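RabGDI protein (Plasmodium falciparum 3D7, PDB 3P1W) probably acts as a Rab GDP-dissociation inhibitor, slowing nucleotide release from Rab GTPases and shuttling prenylated Rabs between membrane and cytosol. Local coordinates at residues 23-28 with 44-49; 28-33 with 257-262; 57-62 with 90-95. All coordinates share one frame; numbering follows the deposited sequence.

Contact 1: residues 23-28 with 44-49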
ATOM      1  N   VAL A  23     -10.341  10.986 -21.578  1.00 34.63           N
ATOM      2  CA  VAL A  23     -10.722  10.505 -20.249  1.00 31.27           C
ATOM      3  C   VAL A  23     -10.876  11.700 -19.317  1.00 30.10           C
ATOM      4  O   VAL A  23     -10.041  12.608 -19.321  1.00 30.19           O
ATOM      5  CB  VAL A  23      -9.679   9.532 -19.672  1.00 30.87           C
ATOM      6  CG1 VAL A  23     -10.163   8.925 -18.337  1.00 26.79           C
ATOM      7  CG2 VAL A  23      -9.372   8.410 -20.661  1.00 31.65           C
ATOM      8  N   ILE A  24     -11.957  11.708 -18.542  1.00 28.47           N
ATOM      9  CA  ILE A  24     -12.075  12.623 -17.404  1.00 27.19           C
ATOM     10  C   ILE A  24     -11.886  11.782 -16.119  1.00 25.50           C
ATOM     11  O   ILE A  24     -12.449  10.691 -15.967  1.00 23.49           O
ATOM     12  CB  ILE A  24     -13.404  13.386 -17.379  1.00 27.24           C
ATOM     13  CG1 ILE A  24     -13.535  14.284 -18.614  1.00 28.56           C
ATOM     14  CG2 ILE A  24     -13.541  14.237 -16.096  1.00 27.80           C
ATOM     15  CD1 ILE A  24     -14.881  14.978 -18.718  1.00 27.31           C
ATOM     16  N   ILE A  25     -11.066  12.304 -15.224  1.00 25.08           N
ATOM     17  CA  ILE A  25     -10.693  11.594 -14.010  1.00 23.85           C
ATOM     18  C   ILE A  25     -11.237  12.383 -12.844  1.00 23.41           C
ATOM     19  O   ILE A  25     -11.026  13.586 -12.783  1.00 24.68           O
ATOM     20  CB  ILE A  25      -9.144  11.393 -13.900  1.00 24.05           C
ATOM     21  CG1 ILE A  25      -8.594  10.511 -15.031  1.00 24.67           C
ATOM     22  CG2 ILE A  25      -8.798  10.669 -12.587  1.00 22.88           C
ATOM     23  CD1 ILE A  25      -8.089  11.263 -16.249  1.00 25.92           C
ATOM     24  N   LEU A  26     -11.952  11.720 -11.923  1.00 22.66           N
ATOM     25  CA  LEU A  26     -12.579  12.394 -10.811  1.00 22.55           C
ATOM     26  C   LEU A  26     -11.930  11.873  -9.527  1.00 22.28           C
ATOM     27  O   LEU A  26     -11.959  10.671  -9.280  1.00 22.58           O
ATOM     28  CB  LEU A  26     -14.079  12.124 -10.797  1.00 21.90           C
ATOM     29  CG  LEU A  26     -14.825  12.428 -12.101  1.00 24.53           C
ATOM     30  CD1 LEU A  26     -16.286  12.077 -11.926  1.00 23.79           C
ATOM     31  CD2 LEU A  26     -14.654  13.875 -12.508  1.00 23.60           C
ATOM     32  N   GLY A  27     -11.355  12.786  -8.745  1.00 22.72           N
ATOM     33  CA  GLY A  27     -10.616  12.460  -7.519  1.00 22.06           C
ATOM     34  C   GLY A  27      -9.132  12.546  -7.815  1.00 23.00           C
ATOM     35  O   GLY A  27      -8.713  12.224  -8.934  1.00 24.44           O
ATOM     36  N   THR A  28      -8.343  13.005  -6.839  1.00 22.40           N
ATOM     37  CA  THR A  28      -6.887  13.001  -6.948  1.00 22.50           C
ATOM     38  C   THR A  28      -6.219  12.056  -5.915  1.00 22.14           C
ATOM     39  O   THR A  28      -5.068  12.268  -5.536  1.00 22.44           O
ATOM     40  CB  THR A  28      -6.283  14.422  -6.923  1.00 23.15           C
ATOM     41  OG1 THR A  28      -6.680  15.128  -5.742  1.00 23.85           O
ATOM     42  CG2 THR A  28      -6.764  15.241  -8.194  1.00 24.18           C
ATOM     43  N   LYS A  44      -2.787  10.688 -24.296  1.00 44.62           N
ATOM     44  CA  LYS A  44      -4.240  10.872 -24.214  1.00 44.29           C
ATOM     45  C   LYS A  44      -4.579  12.267 -23.676  1.00 43.61           C
ATOM     46  O   LYS A  44      -3.795  12.857 -22.939  1.00 43.00           O
ATOM     47  CB  LYS A  44      -4.905   9.770 -23.383  1.00 43.21           C
ATOM     48  CG  LYS A  44      -4.776   8.363 -23.999  1.00 45.64           C
ATOM     49  CD  LYS A  44      -5.766   8.146 -25.120  1.00 48.97           C
ATOM     50  CE  LYS A  44      -5.504   6.856 -25.895  1.00 51.24           C
ATOM     51  NZ  LYS A  44      -6.391   6.784 -27.095  1.00 53.47           N
ATOM     52  N   LYS A  45      -5.728  12.802 -24.095  1.00 43.61           N
ATOM     53  CA  LYS A  45      -6.188  14.123 -23.665  1.00 43.39           C
ATOM     54  C   LYS A  45      -7.104  13.944 -22.458  1.00 40.65           C
ATOM     55  O   LYS A  45      -8.139  13.288 -22.560  1.00 39.52           O
ATOM     56  CB  LYS A  45      -6.934  14.843 -24.798  1.00 45.80           C
ATOM     57  CG  LYS A  45      -7.526  16.191 -24.362  1.00 47.55           C
ATOM     58  CD  LYS A  45      -7.973  17.084 -25.508  1.00 52.36           C
ATOM     59  CE  LYS A  45      -8.347  18.453 -24.953  1.00 53.28           C
ATOM     60  NZ  LYS A  45      -9.067  19.282 -25.942  1.00 56.82           N
ATOM     61  N   ILE A  46      -6.721  14.532 -21.325  1.00 38.75           N
ATOM     62  CA  ILE A  46      -7.406  14.283 -20.061  1.00 36.85           C
ATOM     63  C   ILE A  46      -7.730  15.566 -19.307  1.00 36.19           C
ATOM     64  O   ILE A  46      -7.088  16.605 -19.506  1.00 37.18           O
ATOM     65  CB  ILE A  46      -6.560  13.361 -19.111  1.00 34.87           C
ATOM     66  CG1 ILE A  46      -5.314  14.083 -18.566  1.00 35.50           C
ATOM     67  CG2 ILE A  46      -6.149  12.086 -19.826  1.00 36.44           C
ATOM     68  CD1 ILE A  46      -4.487  13.253 -17.536  1.00 32.04           C
ATOM     69  N   LEU A  47      -8.718  15.456 -18.424  1.00 33.78           N
ATOM     70  CA  LEU A  47      -9.073  16.501 -17.468  1.00 32.70           C
ATOM     71  C   LEU A  47      -9.181  15.793 -16.116  1.00 30.45           C
ATOM     72  O   LEU A  47      -9.811  14.738 -16.037  1.00 29.66           O
ATOM     73  CB  LEU A  47     -10.417  17.107 -17.819  1.00 32.89           C
ATOM     74  CG  LEU A  47     -10.984  18.182 -16.878  1.00 33.44           C
ATOM     75  CD1 LEU A  47     -10.047  19.383 -16.743  1.00 33.88           C
ATOM     76  CD2 LEU A  47     -12.372  18.648 -17.352  1.00 33.92           C
ATOM     77  N   VAL A  48      -8.594  16.382 -15.075  1.00 29.64           N
ATOM     78  CA  VAL A  48      -8.645  15.806 -13.714  1.00 27.68           C
ATOM     79  C   VAL A  48      -9.346  16.796 -12.796  1.00 27.88           C
ATOM     80  O   VAL A  48      -8.909  17.959 -12.710  1.00 29.57           O
ATOM     81  CB  VAL A  48      -7.221  15.499 -13.198  1.00 27.12           C
ATOM     82  CG1 VAL A  48      -7.269  14.863 -11.788  1.00 25.11           C
ATOM     83  CG2 VAL A  48      -6.501  14.586 -14.197  1.00 28.48           C
ATOM     84  N   LEU A  49     -10.436  16.356 -12.154  1.00 26.54           N
ATOM     85  CA  LEU A  49     -11.288  17.207 -11.323  1.00 26.76           C
ATOM     86  C   LEU A  49     -11.425  16.630  -9.934  1.00 25.84           C
ATOM     87  O   LEU A  49     -11.563  15.412  -9.794  1.00 25.76           O
ATOM     88  CB  LEU A  49     -12.704  17.290 -11.918  1.00 27.10           C
ATOM     89  CG  LEU A  49     -12.750  17.740 -13.375  1.00 29.82           C
ATOM     90  CD1 LEU A  49     -14.195  17.786 -13.852  1.00 31.60           C
ATOM     91  CD2 LEU A  49     -12.083  19.094 -13.509  1.00 28.31           C
TER

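Contact 2: residues 28-33 with 257-262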
ATOM      1  N   THR A  28      -8.343  13.005  -6.839  1.00 22.40           N
ATOM      2  CA  THR A  28      -6.887  13.001  -6.948  1.00 22.50           C
ATOM      3  C   THR A  28      -6.219  12.056  -5.915  1.00 22.14           C
ATOM      4  O   THR A  28      -5.068  12.268  -5.536  1.00 22.44           O
ATOM      5  CB  THR A  28      -6.283  14.422  -6.923  1.00 23.15           C
ATOM      6  OG1 THR A  28      -6.680  15.128  -5.742  1.00 23.85           O
ATOM      7  CG2 THR A  28      -6.764  15.241  -8.194  1.00 24.18           C
ATOM      8  N   GLY A  29      -6.914  10.970  -5.573  1.00 21.25           N
ATOM      9  CA  GLY A  29      -6.295   9.867  -4.832  1.00 21.19           C
ATOM     10  C   GLY A  29      -5.123   9.387  -5.662  1.00 21.32           C
ATOM     11  O   GLY A  29      -5.022   9.679  -6.877  1.00 21.80           O
ATOM     12  N   LEU A  30      -4.221   8.677  -5.007  1.00 19.27           N
ATOM     13  CA  LEU A  30      -3.000   8.195  -5.623  1.00 20.68           C
ATOM     14  C   LEU A  30      -3.260   7.403  -6.891  1.00 20.15           C
ATOM     15  O   LEU A  30      -2.633   7.667  -7.928  1.00 21.36           O
ATOM     16  CB  LEU A  30      -2.183   7.361  -4.604  1.00 20.37           C
ATOM     17  CG  LEU A  30      -1.588   8.169  -3.451  1.00 23.35           C
ATOM     18  CD1 LEU A  30      -0.930   7.201  -2.447  1.00 23.50           C
ATOM     19  CD2 LEU A  30      -0.596   9.216  -3.957  1.00 25.82           C
ATOM     20  N   LYS A  31      -4.205   6.468  -6.860  1.00 19.69           N
ATOM     21  CA  LYS A  31      -4.495   5.678  -8.061  1.00 19.99           C
ATOM     22  C   LYS A  31      -4.917   6.559  -9.260  1.00 21.37           C
ATOM     23  O   LYS A  31      -4.445   6.359 -10.385  1.00 22.61           O
ATOM     24  CB  LYS A  31      -5.586   4.660  -7.796  1.00 19.97           C
ATOM     25  CG  LYS A  31      -5.211   3.494  -6.836  1.00 20.43           C
ATOM     26  CD  LYS A  31      -6.478   2.722  -6.491  1.00 19.79           C
ATOM     27  CE  LYS A  31      -6.254   1.585  -5.562  1.00 21.68           C
ATOM     28  NZ  LYS A  31      -7.466   0.737  -5.414  1.00 19.40           N
ATOM     29  N   GLU A  32      -5.789   7.521  -8.997  1.00 20.49           N
ATOM     30  CA  GLU A  32      -6.255   8.449 -10.052  1.00 22.30           C
ATOM     31  C   GLU A  32      -5.098   9.263 -10.645  1.00 23.39           C
ATOM     32  O   GLU A  32      -5.012   9.454 -11.874  1.00 25.46           O
ATOM     33  CB  GLU A  32      -7.329   9.372  -9.505  1.00 21.46           C
ATOM     34  CG  GLU A  32      -8.749   8.761  -9.497  1.00 23.40           C
ATOM     35  CD  GLU A  32      -8.987   7.738  -8.373  1.00 26.76           C
ATOM     36  OE1 GLU A  32      -8.305   7.825  -7.332  1.00 24.92           O
ATOM     37  OE2 GLU A  32      -9.855   6.852  -8.541  1.00 25.51           O
ATOM     38  N   CYS A  33      -4.231   9.765  -9.769  1.00 24.23           N
ATOM     39  CA  CYS A  33      -3.067  10.537 -10.195  1.00 25.87           C
ATOM     40  C   CYS A  33      -2.109   9.703 -11.061  1.00 26.73           C
ATOM     41  O   CYS A  33      -1.647  10.155 -12.136  1.00 27.46           O
ATOM     42  CB  CYS A  33      -2.339  11.072  -8.997  1.00 25.40           C
ATOM     43  SG  CYS A  33      -3.245  12.339  -8.135  1.00 28.06           S
ATOM     44  N   GLY A 257       3.768  14.148  -2.184  1.00 37.81           N
ATOM     45  CA  GLY A 257       4.533  14.544  -3.340  1.00 39.07           C
ATOM     46  C   GLY A 257       4.010  13.884  -4.591  1.00 38.28           C
ATOM     47  O   GLY A 257       4.325  14.330  -5.690  1.00 39.84           O
ATOM     48  N   ILE A 258       3.185  12.838  -4.457  1.00 36.15           N
ATOM     49  CA  ILE A 258       2.808  12.097  -5.644  1.00 35.51           C
ATOM     50  C   ILE A 258       1.742  12.856  -6.452  1.00 35.08           C
ATOM     51  O   ILE A 258       1.979  13.136  -7.631  1.00 35.26           O
ATOM     52  CB  ILE A 258       2.490  10.633  -5.368  1.00 34.59           C
ATOM     53  CG1 ILE A 258       3.787   9.917  -4.934  1.00 35.77           C
ATOM     54  CG2 ILE A 258       1.917   9.972  -6.615  1.00 34.38           C
ATOM     55  CD1 ILE A 258       3.619   8.450  -4.555  1.00 36.43           C
ATOM     56  N   PRO A 259       0.609  13.236  -5.827  1.00 33.80           N
ATOM     57  CA  PRO A 259      -0.352  14.010  -6.626  1.00 34.90           C
ATOM     58  C   PRO A 259       0.231  15.318  -7.189  1.00 36.79           C
ATOM     59  O   PRO A 259      -0.037  15.660  -8.340  1.00 37.70           O
ATOM     60  CB  PRO A 259      -1.491  14.280  -5.637  1.00 33.44           C
ATOM     61  CG  PRO A 259      -1.448  13.074  -4.708  1.00 32.75           C
ATOM     62  CD  PRO A 259       0.035  12.835  -4.521  1.00 32.64           C
ATOM     63  N   GLU A 260       1.042  16.006  -6.385  1.00 38.24           N
ATOM     64  CA  GLU A 260       1.787  17.215  -6.805  1.00 40.31           C
ATOM     65  C   GLU A 260       2.677  16.930  -8.012  1.00 40.72           C
ATOM     66  O   GLU A 260       2.656  17.662  -9.013  1.00 42.52           O
ATOM     67  CB  GLU A 260       2.682  17.706  -5.652  1.00 41.27           C
ATOM     68  CG  GLU A 260       1.938  18.209  -4.408  1.00 43.29           C
ATOM     69  CD  GLU A 260       1.335  19.601  -4.572  1.00 49.37           C
ATOM     70  OE1 GLU A 260       1.568  20.259  -5.621  1.00 52.27           O
ATOM     71  OE2 GLU A 260       0.625  20.040  -3.634  1.00 52.39           O
ATOM     72  N   GLY A 261       3.463  15.869  -7.890  1.00 39.45           N
ATOM     73  CA  GLY A 261       4.294  15.366  -8.961  1.00 40.09           C
ATOM     74  C   GLY A 261       3.549  15.102 -10.245  1.00 40.00           C
ATOM     75  O   GLY A 261       3.963  15.557 -11.319  1.00 40.89           O
ATOM     76  N   PHE A 262       2.444  14.370 -10.157  1.00 37.63           N
ATOM     77  CA  PHE A 262       1.679  14.029 -11.357  1.00 37.80           C
ATOM     78  C   PHE A 262       0.953  15.248 -11.952  1.00 38.93           C
ATOM     79  O   PHE A 262       0.847  15.371 -13.178  1.00 39.64           O
ATOM     80  CB  PHE A 262       0.706  12.876 -11.099  1.00 36.23           C
ATOM     81  CG  PHE A 262       1.350  11.521 -11.176  1.00 35.88           C
ATOM     82  CD1 PHE A 262       1.756  11.004 -12.390  1.00 38.08           C
ATOM     83  CD2 PHE A 262       1.566  10.771 -10.029  1.00 34.86           C
ATOM     84  CE1 PHE A 262       2.364   9.755 -12.461  1.00 38.09           C
ATOM     85  CE2 PHE A 262       2.153   9.521 -10.096  1.00 33.46           C
ATOM     86  CZ  PHE A 262       2.544   9.009 -11.301  1.00 36.67           C
TER

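Contact 3: residues 57-62 with 90-95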
ATOM      1  N   GLY A  57      -7.436  12.977  -2.157  1.00 22.83           N
ATOM      2  CA  GLY A  57      -8.627  12.236  -1.764  1.00 22.27           C
ATOM      3  C   GLY A  57      -8.432  11.475  -0.450  1.00 20.93           C
ATOM      4  O   GLY A  57      -8.015  12.063   0.567  1.00 20.69           O
ATOM      5  N   GLU A  58      -8.715  10.169  -0.475  1.00 19.78           N
ATOM      6  CA  GLU A  58      -8.571   9.318   0.719  1.00 19.42           C
ATOM      7  C   GLU A  58      -7.106   9.143   1.120  1.00 18.50           C
ATOM      8  O   GLU A  58      -6.821   8.792   2.273  1.00 16.38           O
ATOM      9  CB  GLU A  58      -9.217   7.941   0.486  1.00 20.15           C
ATOM     10  CG  GLU A  58     -10.725   7.979   0.354  1.00 23.51           C
ATOM     11  CD  GLU A  58     -11.424   8.351   1.652  1.00 27.62           C
ATOM     12  OE1 GLU A  58     -11.053   7.851   2.734  1.00 33.09           O
ATOM     13  OE2 GLU A  58     -12.367   9.150   1.587  1.00 32.69           O
ATOM     14  N   THR A  59      -6.201   9.379   0.169  1.00 18.75           N
ATOM     15  CA  THR A  59      -4.755   9.351   0.391  1.00 19.65           C
ATOM     16  C   THR A  59      -4.166  10.738   0.649  1.00 21.82           C
ATOM     17  O   THR A  59      -2.974  10.934   0.501  1.00 23.49           O
ATOM     18  CB  THR A  59      -4.035   8.653  -0.786  1.00 19.99           C
ATOM     19  OG1 THR A  59      -4.467   9.213  -2.056  1.00 21.09           O
ATOM     20  CG2 THR A  59      -4.362   7.112  -0.782  1.00 18.91           C
ATOM     21  N   ALA A  60      -4.961  11.683   1.126  1.00 22.32           N
ATOM     22  CA  ALA A  60      -4.434  13.035   1.410  1.00 23.15           C
ATOM     23  C   ALA A  60      -3.364  13.048   2.491  1.00 23.41           C
ATOM     24  O   ALA A  60      -3.356  12.195   3.380  1.00 20.84           O
ATOM     25  CB  ALA A  60      -5.552  13.967   1.827  1.00 23.76           C
ATOM     26  N   SER A  61      -2.495  14.056   2.401  1.00 23.28           N
ATOM     27  CA  SER A  61      -1.470  14.336   3.385  1.00 25.22           C
ATOM     28  C   SER A  61      -1.890  15.549   4.233  1.00 25.22           C
ATOM     29  O   SER A  61      -2.229  16.585   3.669  1.00 25.33           O
ATOM     30  CB  SER A  61      -0.184  14.674   2.628  1.00 26.46           C
ATOM     31  OG  SER A  61       0.872  14.943   3.514  1.00 32.34           O
ATOM     32  N   LEU A  62      -1.874  15.429   5.556  1.00 24.21           N
ATOM     33  CA  LEU A  62      -2.338  16.511   6.459  1.00 25.24           C
ATOM     34  C   LEU A  62      -1.209  17.106   7.312  1.00 25.89           C
ATOM     35  O   LEU A  62      -0.356  16.387   7.842  1.00 24.81           O
ATOM     36  CB  LEU A  62      -3.440  15.991   7.383  1.00 25.17           C
ATOM     37  CG  LEU A  62      -4.823  15.603   6.806  1.00 27.60           C
ATOM     38  CD1 LEU A  62      -4.685  14.634   5.675  1.00 31.60           C
ATOM     39  CD2 LEU A  62      -5.707  14.967   7.909  1.00 26.70           C
ATOM     40  N   ASP A  90       0.272  11.301   6.126  1.00 21.37           N
ATOM     41  CA  ASP A  90      -0.515  10.596   5.152  1.00 20.99           C
ATOM     42  C   ASP A  90      -1.659   9.871   5.868  1.00 18.89           C
ATOM     43  O   ASP A  90      -1.436   9.203   6.886  1.00 19.42           O
ATOM     44  CB  ASP A  90       0.349   9.559   4.427  1.00 20.60           C
ATOM     45  CG  ASP A  90       1.322  10.168   3.422  1.00 24.31           C
ATOM     46  OD1 ASP A  90       1.090  11.253   2.858  1.00 24.18           O
ATOM     47  OD2 ASP A  90       2.339   9.515   3.146  1.00 29.15           O
ATOM     48  N   LEU A  91      -2.886  10.011   5.374  1.00 17.92           N
ATOM     49  CA  LEU A  91      -3.996   9.233   5.925  1.00 17.41           C
ATOM     50  C   LEU A  91      -3.784   7.732   5.676  1.00 16.88           C
ATOM     51  O   LEU A  91      -4.174   6.898   6.485  1.00 15.96           O
ATOM     52  CB  LEU A  91      -5.321   9.645   5.302  1.00 17.57           C
ATOM     53  CG  LEU A  91      -5.789  11.030   5.685  1.00 19.64           C
ATOM     54  CD1 LEU A  91      -7.024  11.400   4.848  1.00 17.50           C
ATOM     55  CD2 LEU A  91      -6.096  11.075   7.139  1.00 22.75           C
ATOM     56  N   ILE A  92      -3.149   7.412   4.548  1.00 16.36           N
ATOM     57  CA  ILE A  92      -2.959   6.039   4.119  1.00 15.70           C
ATOM     58  C   ILE A  92      -1.492   5.865   3.697  1.00 17.10           C
ATOM     59  O   ILE A  92      -1.178   5.861   2.496  1.00 17.85           O
ATOM     60  CB  ILE A  92      -3.946   5.635   3.005  1.00 16.10           C
ATOM     61  CG1 ILE A  92      -5.397   5.884   3.428  1.00 15.63           C
ATOM     62  CG2 ILE A  92      -3.767   4.148   2.601  1.00 14.70           C
ATOM     63  CD1 ILE A  92      -6.468   5.502   2.398  1.00 15.61           C
ATOM     64  N   PRO A  93      -0.588   5.738   4.691  1.00 18.27           N
ATOM     65  CA  PRO A  93       0.831   5.602   4.392  1.00 19.21           C
ATOM     66  C   PRO A  93       1.103   4.177   3.964  1.00 20.09           C
ATOM     67  O   PRO A  93       0.960   3.214   4.764  1.00 22.20           O
ATOM     68  CB  PRO A  93       1.523   5.926   5.713  1.00 20.65           C
ATOM     69  CG  PRO A  93       0.517   5.583   6.800  1.00 18.15           C
ATOM     70  CD  PRO A  93      -0.857   5.809   6.145  1.00 17.78           C
ATOM     71  N   LYS A  94       1.402   4.013   2.699  1.00 18.26           N
ATOM     72  CA  LYS A  94       1.809   2.711   2.199  1.00 18.49           C
ATOM     73  C   LYS A  94       3.248   2.801   1.706  1.00 19.62           C
ATOM     74  O   LYS A  94       3.578   3.640   0.858  1.00 21.36           O
ATOM     75  CB  LYS A  94       0.886   2.265   1.084  1.00 17.94           C
ATOM     76  CG  LYS A  94      -0.482   1.754   1.586  1.00 16.48           C
ATOM     77  CD  LYS A  94      -1.489   1.598   0.499  1.00 17.59           C
ATOM     78  CE  LYS A  94      -2.835   1.050   1.025  1.00 16.68           C
ATOM     79  NZ  LYS A  94      -2.929  -0.445   1.215  1.00 15.28           N
ATOM     80  N   PHE A  95       4.082   1.906   2.184  1.00 19.36           N
ATOM     81  CA  PHE A  95       5.436   1.822   1.653  1.00 20.09           C
ATOM     82  C   PHE A  95       5.508   1.098   0.294  1.00 20.43           C
ATOM     83  O   PHE A  95       4.621   0.351  -0.096  1.00 20.66           O
ATOM     84  CB  PHE A  95       6.356   1.134   2.658  1.00 19.41           C
ATOM     85  CG  PHE A  95       6.459   1.802   3.986  1.00 19.48           C
ATOM     86  CD1 PHE A  95       6.416   3.173   4.129  1.00 21.15           C
ATOM     87  CD2 PHE A  95       6.693   1.038   5.119  1.00 18.15           C
ATOM     88  CE1 PHE A  95       6.577   3.763   5.373  1.00 20.76           C
ATOM     89  CE2 PHE A  95       6.838   1.639   6.355  1.00 19.91           C
ATOM     90  CZ  PHE A  95       6.790   3.001   6.474  1.00 20.37           C
TER
HETATM   91  O   HOH W   1      -1.997   8.555   2.110  1.00 18.44           O
HETATM   92  O   HOH W   2       2.707  13.430   2.426  1.00 37.25           O

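Contact 1: residues 23-28 with 44-49
Leu49, Ile25 and Val23 show how two neighbouring parallel strands are joined by backbone bonds along their edges and by side chains on both faces. Leu49 is gripped twice by the same neighbouring segment: its N-H goes to Ile25 O at 2.9 Å, and its O takes the N-H of Gly27, Gly27 N lying 2.8 Å from Leu49 O. Both bonds are nearly straight. Its side chain runs alongside that of Leu26, pointing the same way, with CB of Leu49 4.0 Å from CD2 of Leu26. On this face Ile24 and Leu47 also lie, and Met274 of strand 273-274 touches both Leu47 and Leu49.

Ile25 works on the other face. Its N-H meets Leu47 O at 2.9 Å, so this residue gives one bond and takes another from the same strand. CG1 stands beside the backbone N (chi1 -64°), while the unusual chi2 of 93° carries CD1 back along the sheet until it lies 3.9 Å from CB of Ile46. Helix 30-41 packs over this face, as expected of the first beta-alpha-beta unit of a Rossmann-like fold, the one that GDI proteins share with FAD-dependent enzymes; Glu32 and Ser36 of the helix touch Ile25.

Val23 holds the start of the pairing less tightly. Its carbonyl accepts Leu47 N at 3.3 Å and also a CA-H of Ile46, while its own N-H makes only a weak bond to Lys45 O. At the far end the chain turns at Gly27, whose positive phi (103°) would press a CB against the carbonyl of Leu26 and whose buried carbonyl has no partner. Beyond it CG2 of Thr28 presses on CG1 of Val48 at 3.6 Å; the hydroxyl of Thr28 is hydrogen-bonded to Asp50 and to the N-H of Gly56.

Contact 2: residues 28-33 with 257-262
Cys33 and Pro259 make the nearest backbone approach between the two helix starts, and apolar side chains do most of the joining. With SG beside the backbone N (chi1 -69°), the thiol lies against the proline ring, 3.6 Å from CB of Pro259, and CB of Cys33 approaches CD2 of Phe262 at 4.1 Å. One turn earlier, CD2 of Leu30 serves two neighbours at once: it sits 3.7 Å from CB of Ile258, whose side chain it crosses at about a right angle, and equally near CD of Pro259.

A second kind of contact sets a carbonyl against an aromatic ring. Cys33 O stands over one face of Phe262, offset toward the rim, with CG of Phe262 3.4 Å away. CG2 of Ile258 lies at the edge of the same ring and in its plane.

Both partners are the first turns of their helices. Gly29 is the N-cap of helix 30-41, the helix of the Rossmann-like beta-alpha-beta unit, and Pro259 sits in the first turn of helix 257-268, where a missing N-H costs no helical bond. Phe273, from strand 273-274, touches both Thr28 and Cys33 near the junction.

No hydrogen bond crosses between the segments. Polar contacts are made within each turn instead: the N-H of Cys33 bonds to Gly29 O, and that of Phe262 to Ile258 O at 2.8 Å.

Contact 3: residues 57-62 with 90-95
A loop running into a short strand, residues 57-62, meets a strand end and the loop after it, residues 90-95, through the small antiparallel sheet of strands 61-62 and 89-90, beside helix 64-71 and strand 405-418, where Leu91 touches Phe71 and Lys411. Ser61 and Asp90 form a non-hydrogen-bonded pair there, their CA atoms 4.2 Å apart. Just beyond, the N-H of Leu91 makes a nearly straight bond to Ala60 O at 3.0 Å, arriving close to the direction of the C=O bond.

Leu91 is also the main apolar contributor. Its CG meets CD1 of Leu62 at 3.8 Å, the two side chains crossing at a slant, and its CB rests 3.5 Å from Glu58 O. The same carbonyl is approached by CD1 of Ile92 at 3.3 Å, while CB of Ile92 reaches CG2 of Thr59. Gly57 O accepts the N-H of Ala60, closing the tight turn that presents Glu58 O to both side chains. Tyr433 touches Thr59 and Ile92 from a loop elsewhere in the chain.

Two waters fill in the polar edges. One donates to Thr59 O and accepts the N-H of Ile92. Asp90 OD2 is bonded to Tyr250 OH and the N-H of Leu255, and Asp90 OD1 takes a hydrogen bond from the second water at 2.7 Å, and that water lies 2.6 Å from Ser61 OG.

From the N terminus, the chain runs through strand 20-26, turns at residues 27-29 and enters helix 30-41; when strand 46-49 returns beside the first strand, contact 1 closes this short loop. Contact 2 opens at Thr28, which it shares with contact 1, and is completed only at residues 257-262, more than two hundred residues later, so the two cross. Contact 3 opens after contact 1 has closed and is finished well before contact 2 is, falling wholly within the latter's span. Leu30 N and Thr59 OG1 probably share a hydrogen bond that joins contacts 2 and 3. Together they tie the Rossmann-like unit to helix 257-268 and, through the helix start, to the little 61-62/89-90 sheet.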